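Local coordinates for flagellar protein (PDB 3C12) that is probably required for flagellar hook formation, perhaps as a scaffolding protein, this chain being the C-terminal part with Ig-like and Tudor-like folds, at residues A[16-21]-A[124-129]; A[20-25]-A[82-87]; A[33-38]-A[58-63]; A[52-57]-A[69-74]; A[86-91]-A[98-103]. All coordinates share one frame; numbering follows the deposited sequence.

How the interactions relate
From the N terminus, residues 16-25 start the two longest loops. Interaction 1 closes the wider one at 124-129, and interaction 2, which begins on the same stretch, closes at 82-87. Interactions 3 and 4 both nest inside these loops and cross each other, since 52-57 comes before 58-63 but pairs beyond it with 69-74; they join strand 52-60 to the strands across the sandwich. Interaction 5 starts on the stretch where interaction 2 ends, shares G86 and I87 with it, and forms a hairpin within the loop of interaction 1. Interaction 1 links the strands of the Ig-like sandwich to the smaller lobe that carries the C terminus, while interactions 2 to 5 build the sandwich itself.

Interaction 1 of 5, residues A[16-21]-A[124-129]; sequences VPSAQV and TGLGTS
L126 inserts its isobutyl end into the bend made by V16, S18, Q20 and V21, where strand 13-17 gives way to strand 20-23. This bend is the junction between the two lobes of the chain: strand 20-23 enters the Ig-like sandwich, whereas strands 13-17 and 127-130 lie toward the smaller lobe, probably the Tudor-like one. The leucine CG stands anti to its own carbonyl carbon (chi1 -70°), and the two methyls then separate to different partners. CD2 reaches the carbonyl side of the bend, 3.6 Å from Q20 O and 3.9 Å from S18 OG, and also touches CA of V21 at 4.2 Å. CD1 points the other way along the segment and meets V16 CG2 at 4.3 Å. All of these are van der Waals contacts, and the polar atoms under the leucine are engaged within their own segment or by other strands. S18 O accepts from T103 OG1, and L126 O receives the ammonium group of K84, which fixes the backbone on both sides of the apolar contact. The second branch of V16 lies beyond the leucine: CG1, anti to the carbonyl carbon, comes within 4.0 Å of S129 OG. V16 and S129 both also pack on L123 of strand 118-123. At the centre of the bend S18 OG, extended away from its backbone N at chi1 -175°, donates a 2.6 Å hydrogen bond to Q20 O, arriving in the carbonyl plane on a lone pair with a C=O...donor angle of 135°.

Interaction 2 of 5, residues A[20-25]-A[82-87]; sequences QVAIDA and AGKYGI
V21 and I23 form antiparallel hydrogen-bonded pairs with Y85 and G83, alternating with the non-hydrogen-bonded pairs Q20/G86 and A22/K84; the axes of strands 20-23 and 83-87 run at 148° and 4.4 Å apart at closest. Y85 N donates to V21 O at 2.7 Å, nearly straight. I23 N reaches G83 O at 2.9 Å and G83 N returns a bond to I23 O at 2.7 Å; the backbone angles of G83 are ones that favour glycine. The V21 N to Y85 O bond is less certain, because the carbonyl oxygen is crowded in the model. Strand 20-23 is thereby added to strand 83-93 of the Ig-like sandwich. V21, I23 and Y85 point into it, where the ring of Y85 meets W70 edge-to-face. I23 CD1 comes obliquely to the ring, 3.8 Å from Y85 CE1. The V21 and I87 side chains cross at about a right angle, V21 CG1 touching I87 CG2 at 3.6 Å. On the other face A22 CB lies 4.1 Å from K84 CG, and the extended lysine continues beyond A22 to place its ammonium on L126 O.

Interaction 3 of 5, residues A[33-38]-A[58-63]; sequences VAATSA and VPASAA
A38 has a side chain of one carbon, and that methyl nestles against the backbone of the turn at A60, S61 and A62. Its CB stands 3.4 Å from A60 O and 3.4 Å from S61 O, and it also lies 3.5 Å from A62 CA. One bond back, A38 CA makes a CA-H...O contact with A60 O at 3.1 Å, bent to 129° at the hydrogen. A second contact of this kind links A63 CA to A35 O at 3.4 Å, so the two segments touch mainly through backbone and methyl groups, and conventional hydrogen bonds between them are absent. A63 CB rests at 3.6 Å from T36 O. On the inner side A35 and A60 point their methyls at each other, 4.3 Å apart, and both also touch V66. The arrangement belongs to one end of the Ig-like sandwich, and the centre of the contact lies about 17 Å from the centre of the chain. There 33-38 leads from strand 29-35 over to strand 39-46, and 58-63 leads from strand 52-60 over to strand 64-70. A38 bonds through its backbone to T94, and A60 bonds to G39, which places the two connections beside strands 39-46 and 83-93, while strand 64-70 lies under the A35 and A60 methyls.

Interaction 4 of 5, residues A[52-57]-A[69-74]; sequences FVKQLS and AWDGTD
V53 and K54 form a classic beta bulge, both facing I45 of the adjoining strand 39-46, and these two consecutive residues both send side chains to the indole of W70. The bulge sits in strand 52-60 of the Ig-like sandwich, opposite the end of strand 64-70 and the turn that follows it. V53 CG1, anti to its backbone N, meets W70 CZ2 at 3.7 Å, the two side chains crossing at about a right angle. K54 runs past the pyrrole end instead, with CD at the ring edge near its plane, 3.7 Å from W70 NE1. The lysine chain is extended, with all torsions near 180°, and this carries NZ beyond the ring to the D71 carboxylate. There K54 NZ makes a salt bridge to D71 OD2 at 3.3 Å. Weak hydrogen bonds also run from it to OD1 of D71 and to OG1 of T73, so one ammonium is held loosely by three oxygens. D71 is itself placed by the turn: OD1 accepts from T73 N at 3.0 Å in an Asx turn, on its anti side. L56 packs on the strand end, its CD1 4.1 Å from W70 CB. CA of G72, in the turn, lies over the centre of one face of the indole. W70 NE1 donates to T73 O at 2.6 Å, with an N-H...acceptor angle of 158° and the oxygen only 8° out of the ring plane.

Interaction 5 of 5, residues A[86-91]-A[98-103]; sequences GITATQ and KSKLAT
T103 OG1 is gripped from two directions: besides its bond to S18 O, it accepts a hydrogen bond from a water at 2.6 Å. That water also donates to I87 O at 3.0 Å and so links segment 86-91 to T103. Nearby T103 CG2 meets A89 CB at 3.8 Å. Farther along, backbone bonds take over: L101 N reaches A89 O at 3.0 Å from above the carbonyl plane, whereas Q91 N meets S99 O at 2.6 Å, almost in line with the C=O. S99 N returns a bond to Q91 O at 2.9 Å. These bonds close the beta hairpin of strands 83-93 and 98-115; the axes of the short segments 86-91 and 98-101 make an angle of 144°. T90 and K100 are a non-hydrogen-bonded pair, next to the hydrogen-bonded pair Q91/S99. Facing the interior, L101 CD1 touches Q91 CB at 3.6 Å, and the side chains of L101 and A89 both pack on V33 of strand 29-35. On the opposite face K100 folds back, bent at chi3 and chi4 (both 72°), which sets NZ 3.8 Å from T88 CG2. The ammonium then makes a weak hydrogen bond to T88 OG1 of the second subunit, and T88 OG1 receives the reciprocal weak bond from K100 NZ of that subunit.

Interaction 1 of 5, residues A[16-21]-A[124-129]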
# COMPACT_ATOMS: atom_id res chain seq x y z
N VAL A 16 -4.74 5.51 5.84
CA VAL A 16 -4.15 5.76 4.55
C VAL A 16 -3.19 4.62 4.20
O VAL A 16 -2.60 4.00 5.08
CB VAL A 16 -3.37 7.08 4.54
CG1 VAL A 16 -4.32 8.24 4.74
CG2 VAL A 16 -2.33 7.08 5.64
N PRO A 17 -3.05 4.33 2.90
CA PRO A 17 -2.16 3.27 2.44
C PRO A 17 -0.73 3.68 2.75
O PRO A 17 -0.26 4.72 2.29
CB PRO A 17 -2.42 3.24 0.93
CG PRO A 17 -3.83 3.70 0.83
CD PRO A 17 -3.88 4.84 1.80
N SER A 18 -0.03 2.87 3.54
CA SER A 18 1.34 3.19 3.90
C SER A 18 2.19 1.94 3.98
O SER A 18 1.75 0.92 4.49
CB SER A 18 1.37 3.93 5.24
OG SER A 18 2.68 4.36 5.57
N ALA A 19 3.41 2.01 3.45
CA ALA A 19 4.32 0.88 3.48
C ALA A 19 5.09 0.90 4.79
O ALA A 19 5.83 -0.02 5.10
CB ALA A 19 5.28 0.94 2.31
N GLN A 20 4.92 1.97 5.56
CA GLN A 20 5.61 2.08 6.84
C GLN A 20 4.70 2.62 7.93
O GLN A 20 3.64 3.18 7.65
CB GLN A 20 6.88 2.94 6.70
CG GLN A 20 6.72 4.25 5.94
CD GLN A 20 8.05 4.97 5.73
OE1 GLN A 20 9.02 4.38 5.23
NE2 GLN A 20 8.10 6.25 6.08
N VAL A 21 5.11 2.42 9.17
CA VAL A 21 4.36 2.89 10.33
C VAL A 21 5.31 3.73 11.17
O VAL A 21 6.52 3.66 10.99
CB VAL A 21 3.84 1.72 11.19
CG1 VAL A 21 2.96 0.81 10.35
CG2 VAL A 21 5.01 0.94 11.74
N THR A 124 0.54 12.93 11.83
CA THR A 124 1.51 12.83 12.91
C THR A 124 2.32 11.55 12.81
O THR A 124 1.77 10.45 12.80
CB THR A 124 0.80 12.86 14.27
OG1 THR A 124 -0.12 13.96 14.29
CG2 THR A 124 1.82 13.03 15.38
N GLY A 125 3.64 11.73 12.72
CA GLY A 125 4.55 10.61 12.61
C GLY A 125 4.87 10.21 11.18
O GLY A 125 6.04 10.12 10.79
N LEU A 126 3.82 9.97 10.39
CA LEU A 126 3.98 9.55 9.00
C LEU A 126 4.46 10.66 8.10
O LEU A 126 5.38 10.48 7.33
CB LEU A 126 2.67 9.01 8.45
CG LEU A 126 2.24 7.67 9.03
CD1 LEU A 126 0.88 7.28 8.50
CD2 LEU A 126 3.27 6.62 8.66
N GLY A 127 3.81 11.82 8.20
CA GLY A 127 4.20 12.92 7.36
C GLY A 127 3.05 13.51 6.56
O GLY A 127 1.98 13.80 7.10
N THR A 128 3.26 13.67 5.27
CA THR A 128 2.25 14.26 4.43
C THR A 128 1.40 13.28 3.65
O THR A 128 1.84 12.19 3.30
CB THR A 128 2.88 15.26 3.44
OG1 THR A 128 2.51 16.59 3.83
CG2 THR A 128 2.44 14.97 1.98
N SER A 129 0.18 13.70 3.37
CA SER A 129 -0.72 12.88 2.61
C SER A 129 -1.77 13.71 1.91
O SER A 129 -2.44 14.53 2.53
CB SER A 129 -1.42 11.87 3.50
OG SER A 129 -2.35 11.11 2.73

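Interaction 2 of 5, residues A[20-25]-A[82-87]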
# COMPACT_ATOMS: atom_id res chain seq x y z
N GLN A 20 4.92 1.97 5.56
CA GLN A 20 5.61 2.08 6.84
C GLN A 20 4.70 2.62 7.93
O GLN A 20 3.64 3.18 7.65
CB GLN A 20 6.88 2.94 6.70
CG GLN A 20 6.72 4.25 5.94
CD GLN A 20 8.05 4.97 5.73
OE1 GLN A 20 9.02 4.38 5.23
NE2 GLN A 20 8.10 6.25 6.08
N VAL A 21 5.11 2.42 9.17
CA VAL A 21 4.36 2.89 10.33
C VAL A 21 5.31 3.73 11.17
O VAL A 21 6.52 3.66 10.99
CB VAL A 21 3.84 1.72 11.19
CG1 VAL A 21 2.96 0.81 10.35
CG2 VAL A 21 5.01 0.94 11.74
N ALA A 22 4.79 4.53 12.08
CA ALA A 22 5.67 5.35 12.89
C ALA A 22 5.34 5.30 14.38
O ALA A 22 4.19 5.08 14.76
CB ALA A 22 5.63 6.79 12.40
N ILE A 23 6.37 5.47 15.20
CA ILE A 23 6.19 5.48 16.65
C ILE A 23 6.97 6.63 17.27
O ILE A 23 8.03 7.01 16.77
CB ILE A 23 6.68 4.18 17.32
CG1 ILE A 23 8.07 3.83 16.81
CG2 ILE A 23 5.67 3.08 17.11
CD1 ILE A 23 8.74 2.72 17.59
N ASP A 24 6.42 7.18 18.34
CA ASP A 24 7.06 8.24 19.08
C ASP A 24 7.90 7.51 20.13
O ASP A 24 8.43 6.43 19.85
CB ASP A 24 6.03 9.15 19.75
CG ASP A 24 4.95 8.37 20.48
OD1 ASP A 24 4.14 9.00 21.19
OD2 ASP A 24 4.90 7.12 20.35
N ALA A 25 8.00 8.06 21.33
CA ALA A 25 8.77 7.39 22.37
C ALA A 25 7.85 6.64 23.34
O ALA A 25 8.29 5.72 24.02
CB ALA A 25 9.64 8.40 23.13
N ALA A 82 12.05 6.04 18.41
CA ALA A 82 10.93 6.70 17.76
C ALA A 82 11.36 6.88 16.30
O ALA A 82 12.56 7.02 16.00
CB ALA A 82 10.65 8.04 18.41
N GLY A 83 10.39 6.86 15.40
CA GLY A 83 10.69 7.01 13.99
C GLY A 83 9.78 6.17 13.10
O GLY A 83 8.83 5.56 13.58
N LYS A 84 10.10 6.15 11.81
CA LYS A 84 9.33 5.40 10.82
C LYS A 84 9.92 4.02 10.56
O LYS A 84 11.13 3.88 10.41
CB LYS A 84 9.26 6.20 9.51
CG LYS A 84 8.59 7.56 9.65
CD LYS A 84 8.57 8.32 8.34
CE LYS A 84 7.91 9.69 8.52
NZ LYS A 84 7.99 10.54 7.30
N TYR A 85 9.07 3.01 10.52
CA TYR A 85 9.50 1.65 10.27
C TYR A 85 8.70 1.05 9.14
O TYR A 85 7.52 1.38 8.97
CB TYR A 85 9.32 0.79 11.52
CG TYR A 85 10.27 1.14 12.63
CD1 TYR A 85 10.05 2.24 13.46
CD2 TYR A 85 11.42 0.39 12.82
CE1 TYR A 85 10.95 2.57 14.45
CE2 TYR A 85 12.34 0.71 13.81
CZ TYR A 85 12.10 1.80 14.62
OH TYR A 85 13.02 2.11 15.60
N GLY A 86 9.33 0.17 8.38
CA GLY A 86 8.65 -0.47 7.27
C GLY A 86 7.79 -1.64 7.72
O GLY A 86 8.17 -2.39 8.61
N ILE A 87 6.62 -1.79 7.11
CA ILE A 87 5.74 -2.89 7.46
C ILE A 87 5.24 -3.65 6.23
O ILE A 87 4.78 -3.07 5.25
CB ILE A 87 4.51 -2.43 8.28
CG1 ILE A 87 3.63 -3.64 8.58
CG2 ILE A 87 3.73 -1.36 7.54
CD1 ILE A 87 2.34 -3.32 9.26

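Interaction 3 of 5, residues A[33-38]-A[58-63]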
# COMPACT_ATOMS: atom_id res chain seq x y z
N VAL A 33 -5.59 -4.37 7.31
CA VAL A 33 -5.33 -4.98 6.02
C VAL A 33 -6.57 -5.77 5.62
O VAL A 33 -7.30 -6.27 6.48
CB VAL A 33 -4.13 -5.93 6.09
CG1 VAL A 33 -4.05 -6.74 4.82
CG2 VAL A 33 -2.86 -5.13 6.28
N ALA A 34 -6.81 -5.89 4.32
CA ALA A 34 -7.97 -6.63 3.86
C ALA A 34 -7.63 -8.05 3.45
O ALA A 34 -7.08 -8.27 2.37
CB ALA A 34 -8.61 -5.88 2.71
N ALA A 35 -7.95 -9.00 4.32
CA ALA A 35 -7.71 -10.43 4.08
C ALA A 35 -8.69 -10.94 3.04
O ALA A 35 -9.88 -10.67 3.12
CB ALA A 35 -7.86 -11.21 5.37
N THR A 36 -8.18 -11.70 2.08
CA THR A 36 -9.01 -12.23 1.02
C THR A 36 -9.47 -13.66 1.27
O THR A 36 -10.18 -14.24 0.45
CB THR A 36 -8.25 -12.19 -0.31
OG1 THR A 36 -7.01 -12.90 -0.16
CG2 THR A 36 -7.95 -10.75 -0.71
N SER A 37 -9.07 -14.22 2.40
CA SER A 37 -9.43 -15.58 2.73
C SER A 37 -9.31 -15.79 4.22
O SER A 37 -8.80 -14.93 4.93
CB SER A 37 -8.51 -16.56 1.99
OG SER A 37 -8.79 -17.91 2.32
N ALA A 38 -9.80 -16.92 4.71
CA ALA A 38 -9.69 -17.23 6.13
C ALA A 38 -8.27 -17.77 6.32
O ALA A 38 -7.68 -18.34 5.40
CB ALA A 38 -10.72 -18.27 6.52
N VAL A 58 -1.88 -12.61 13.01
CA VAL A 58 -3.28 -12.45 13.40
C VAL A 58 -4.17 -13.39 12.62
O VAL A 58 -4.05 -13.49 11.39
CB VAL A 58 -3.80 -11.00 13.15
CG1 VAL A 58 -5.25 -10.88 13.58
CG2 VAL A 58 -2.96 -10.01 13.91
N PRO A 59 -5.07 -14.10 13.31
CA PRO A 59 -5.98 -15.04 12.64
C PRO A 59 -7.04 -14.26 11.86
O PRO A 59 -7.29 -13.08 12.13
CB PRO A 59 -6.56 -15.84 13.79
CG PRO A 59 -6.63 -14.83 14.88
CD PRO A 59 -5.30 -14.12 14.77
N ALA A 60 -7.64 -14.92 10.87
CA ALA A 60 -8.67 -14.31 10.05
C ALA A 60 -9.85 -15.25 9.87
O ALA A 60 -9.84 -16.14 9.02
CB ALA A 60 -8.09 -13.93 8.69
N SER A 61 -10.86 -15.05 10.71
CA SER A 61 -12.09 -15.84 10.68
C SER A 61 -12.50 -16.19 9.25
O SER A 61 -12.93 -17.31 8.96
CB SER A 61 -13.20 -15.05 11.37
OG SER A 61 -13.22 -13.69 10.95
N ALA A 62 -12.35 -15.22 8.35
CA ALA A 62 -12.69 -15.37 6.94
C ALA A 62 -12.30 -14.08 6.20
O ALA A 62 -11.80 -13.12 6.82
CB ALA A 62 -14.18 -15.63 6.78
N ALA A 63 -12.53 -14.05 4.89
CA ALA A 63 -12.21 -12.88 4.09
C ALA A 63 -12.80 -11.64 4.76
O ALA A 63 -13.89 -11.69 5.33
CB ALA A 63 -12.77 -13.02 2.69

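Interaction 4 of 5, residues A[52-57]-A[69-74]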
# COMPACT_ATOMS: atom_id res chain seq x y z
N PHE A 52 15.38 -7.08 10.43
CA PHE A 52 14.20 -7.58 11.10
C PHE A 52 14.07 -6.88 12.45
O PHE A 52 15.06 -6.67 13.14
CB PHE A 52 14.32 -9.09 11.33
CG PHE A 52 13.14 -9.67 12.06
CD1 PHE A 52 12.00 -10.07 11.36
CD2 PHE A 52 13.14 -9.77 13.45
CE1 PHE A 52 10.88 -10.54 12.04
CE2 PHE A 52 12.02 -10.24 14.13
CZ PHE A 52 10.89 -10.62 13.42
N VAL A 53 12.85 -6.52 12.80
CA VAL A 53 12.59 -5.87 14.08
C VAL A 53 11.64 -6.74 14.89
O VAL A 53 11.99 -7.23 15.97
CB VAL A 53 11.97 -4.47 13.89
CG1 VAL A 53 11.50 -3.92 15.24
CG2 VAL A 53 12.99 -3.55 13.26
N LYS A 54 10.42 -6.94 14.39
CA LYS A 54 9.45 -7.78 15.06
C LYS A 54 8.47 -8.33 14.05
O LYS A 54 8.39 -7.86 12.92
CB LYS A 54 8.69 -7.00 16.14
CG LYS A 54 8.00 -7.93 17.13
CD LYS A 54 7.42 -7.19 18.32
CE LYS A 54 7.14 -8.14 19.49
NZ LYS A 54 6.42 -7.49 20.63
N GLN A 55 7.72 -9.34 14.47
CA GLN A 55 6.74 -9.97 13.60
C GLN A 55 5.45 -10.26 14.37
O GLN A 55 5.48 -10.77 15.49
CB GLN A 55 7.32 -11.26 13.03
CG GLN A 55 6.86 -11.58 11.62
CD GLN A 55 6.21 -12.94 11.54
OE1 GLN A 55 6.28 -13.62 10.52
NE2 GLN A 55 5.56 -13.34 12.62
N LEU A 56 4.32 -9.92 13.76
CA LEU A 56 3.03 -10.14 14.39
C LEU A 56 2.24 -11.10 13.53
O LEU A 56 2.45 -11.18 12.32
CB LEU A 56 2.27 -8.81 14.50
CG LEU A 56 2.97 -7.65 15.21
CD1 LEU A 56 2.29 -6.34 14.86
CD2 LEU A 56 2.94 -7.89 16.71
N SER A 57 1.33 -11.84 14.15
CA SER A 57 0.50 -12.78 13.42
C SER A 57 -0.91 -12.62 13.92
O SER A 57 -1.13 -12.47 15.11
CB SER A 57 0.98 -14.21 13.67
OG SER A 57 2.34 -14.35 13.31
N ALA A 69 -1.44 -4.37 15.36
CA ALA A 69 -0.94 -3.40 16.32
C ALA A 69 0.45 -3.76 16.81
O ALA A 69 0.68 -4.86 17.31
CB ALA A 69 -1.90 -3.29 17.50
N TRP A 70 1.38 -2.82 16.66
CA TRP A 70 2.74 -3.03 17.11
C TRP A 70 2.96 -2.17 18.33
O TRP A 70 2.65 -0.98 18.32
CB TRP A 70 3.74 -2.66 16.00
CG TRP A 70 5.17 -2.83 16.42
CD1 TRP A 70 5.68 -3.85 17.17
CD2 TRP A 70 6.26 -1.96 16.11
NE1 TRP A 70 7.03 -3.67 17.35
CE2 TRP A 70 7.41 -2.52 16.71
CE3 TRP A 70 6.38 -0.77 15.39
CZ2 TRP A 70 8.67 -1.92 16.61
CZ3 TRP A 70 7.64 -0.18 15.29
CH2 TRP A 70 8.76 -0.76 15.89
N ASP A 71 3.48 -2.78 19.39
CA ASP A 71 3.75 -2.09 20.65
C ASP A 71 5.04 -1.28 20.62
O ASP A 71 5.40 -0.65 21.61
CB ASP A 71 3.80 -3.10 21.80
CG ASP A 71 4.63 -4.31 21.47
OD1 ASP A 71 5.64 -4.15 20.76
OD2 ASP A 71 4.27 -5.42 21.92
N GLY A 72 5.74 -1.30 19.50
CA GLY A 72 6.96 -0.52 19.40
C GLY A 72 8.20 -1.19 19.97
O GLY A 72 9.20 -0.53 20.26
N THR A 73 8.13 -2.50 20.15
CA THR A 73 9.26 -3.25 20.68
C THR A 73 9.70 -4.31 19.67
O THR A 73 8.90 -4.73 18.83
CB THR A 73 8.91 -3.93 22.01
OG1 THR A 73 7.67 -4.63 21.87
CG2 THR A 73 8.78 -2.90 23.11
N ASP A 74 10.96 -4.73 19.75
CA ASP A 74 11.45 -5.76 18.83
C ASP A 74 11.10 -7.14 19.39
O ASP A 74 10.60 -7.24 20.51
CB ASP A 74 12.97 -5.60 18.59
CG ASP A 74 13.81 -5.87 19.84
OD1 ASP A 74 15.06 -5.75 19.73
OD2 ASP A 74 13.24 -6.21 20.90

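Interaction 5 of 5, residues A[86-91]-A[98-103]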
# COMPACT_ATOMS: atom_id res chain seq x y z
N GLY A 86 9.33 0.17 8.38
CA GLY A 86 8.65 -0.47 7.27
C GLY A 86 7.79 -1.64 7.72
O GLY A 86 8.17 -2.39 8.61
N ILE A 87 6.62 -1.79 7.11
CA ILE A 87 5.74 -2.89 7.46
C ILE A 87 5.24 -3.65 6.23
O ILE A 87 4.78 -3.07 5.25
CB ILE A 87 4.51 -2.43 8.28
CG1 ILE A 87 3.63 -3.64 8.58
CG2 ILE A 87 3.73 -1.36 7.54
CD1 ILE A 87 2.34 -3.32 9.26
N THR A 88 5.35 -4.97 6.31
CA THR A 88 4.92 -5.85 5.23
C THR A 88 3.92 -6.86 5.78
O THR A 88 4.09 -7.40 6.87
CB THR A 88 6.12 -6.58 4.62
OG1 THR A 88 6.98 -5.62 4.01
CG2 THR A 88 5.66 -7.58 3.57
N ALA A 89 2.86 -7.10 5.02
CA ALA A 89 1.84 -8.03 5.46
C ALA A 89 1.69 -9.17 4.49
O ALA A 89 1.54 -8.96 3.28
CB ALA A 89 0.52 -7.33 5.62
N THR A 90 1.76 -10.38 5.02
CA THR A 90 1.62 -11.57 4.20
C THR A 90 0.53 -12.45 4.74
O THR A 90 0.51 -12.82 5.92
CB THR A 90 2.89 -12.37 4.15
OG1 THR A 90 3.99 -11.50 3.84
CG2 THR A 90 2.77 -13.47 3.09
N GLN A 91 -0.38 -12.81 3.85
CA GLN A 91 -1.50 -13.65 4.19
C GLN A 91 -1.17 -15.09 3.85
O GLN A 91 -0.44 -15.37 2.90
CB GLN A 91 -2.74 -13.22 3.41
CG GLN A 91 -4.03 -13.89 3.82
CD GLN A 91 -5.07 -13.86 2.72
OE1 GLN A 91 -4.97 -14.61 1.75
NE2 GLN A 91 -6.07 -12.99 2.86
N LYS A 98 0.26 -18.43 0.06
CA LYS A 98 0.72 -17.11 0.53
C LYS A 98 0.44 -15.96 -0.43
O LYS A 98 0.43 -16.13 -1.64
CB LYS A 98 2.22 -17.12 0.78
CG LYS A 98 2.70 -17.94 1.94
CD LYS A 98 4.21 -17.72 2.10
CE LYS A 98 4.80 -18.63 3.16
NZ LYS A 98 3.94 -18.68 4.38
N SER A 99 0.24 -14.77 0.14
CA SER A 99 0.01 -13.57 -0.65
C SER A 99 0.31 -12.29 0.14
O SER A 99 0.15 -12.24 1.36
CB SER A 99 -1.42 -13.54 -1.21
OG SER A 99 -2.39 -13.44 -0.18
N LYS A 100 0.77 -11.26 -0.57
CA LYS A 100 1.08 -9.98 0.05
C LYS A 100 -0.17 -9.11 0.01
O LYS A 100 -0.83 -9.00 -1.01
CB LYS A 100 2.23 -9.28 -0.68
CG LYS A 100 3.52 -9.18 0.13
CD LYS A 100 4.71 -8.61 -0.67
CE LYS A 100 4.61 -7.09 -0.97
NZ LYS A 100 4.82 -6.15 0.20
N LEU A 101 -0.50 -8.51 1.15
CA LEU A 101 -1.68 -7.66 1.23
C LEU A 101 -1.27 -6.21 1.45
O LEU A 101 -0.24 -5.94 2.06
CB LEU A 101 -2.57 -8.10 2.39
CG LEU A 101 -3.00 -9.57 2.49
CD1 LEU A 101 -3.67 -9.76 3.83
CD2 LEU A 101 -3.93 -9.96 1.35
N ALA A 102 -2.08 -5.28 0.94
CA ALA A 102 -1.81 -3.85 1.08
C ALA A 102 -2.06 -3.41 2.51
O ALA A 102 -3.07 -3.76 3.11
CB ALA A 102 -2.69 -3.05 0.15
N THR A 103 -1.14 -2.62 3.06
CA THR A 103 -1.28 -2.15 4.43
C THR A 103 -1.83 -0.73 4.50
O THR A 103 -1.43 0.15 3.74
CB THR A 103 0.07 -2.18 5.16
OG1 THR A 103 1.12 -1.82 4.25
CG2 THR A 103 0.35 -3.57 5.70
O HOH W 1 3.09 -2.65 2.81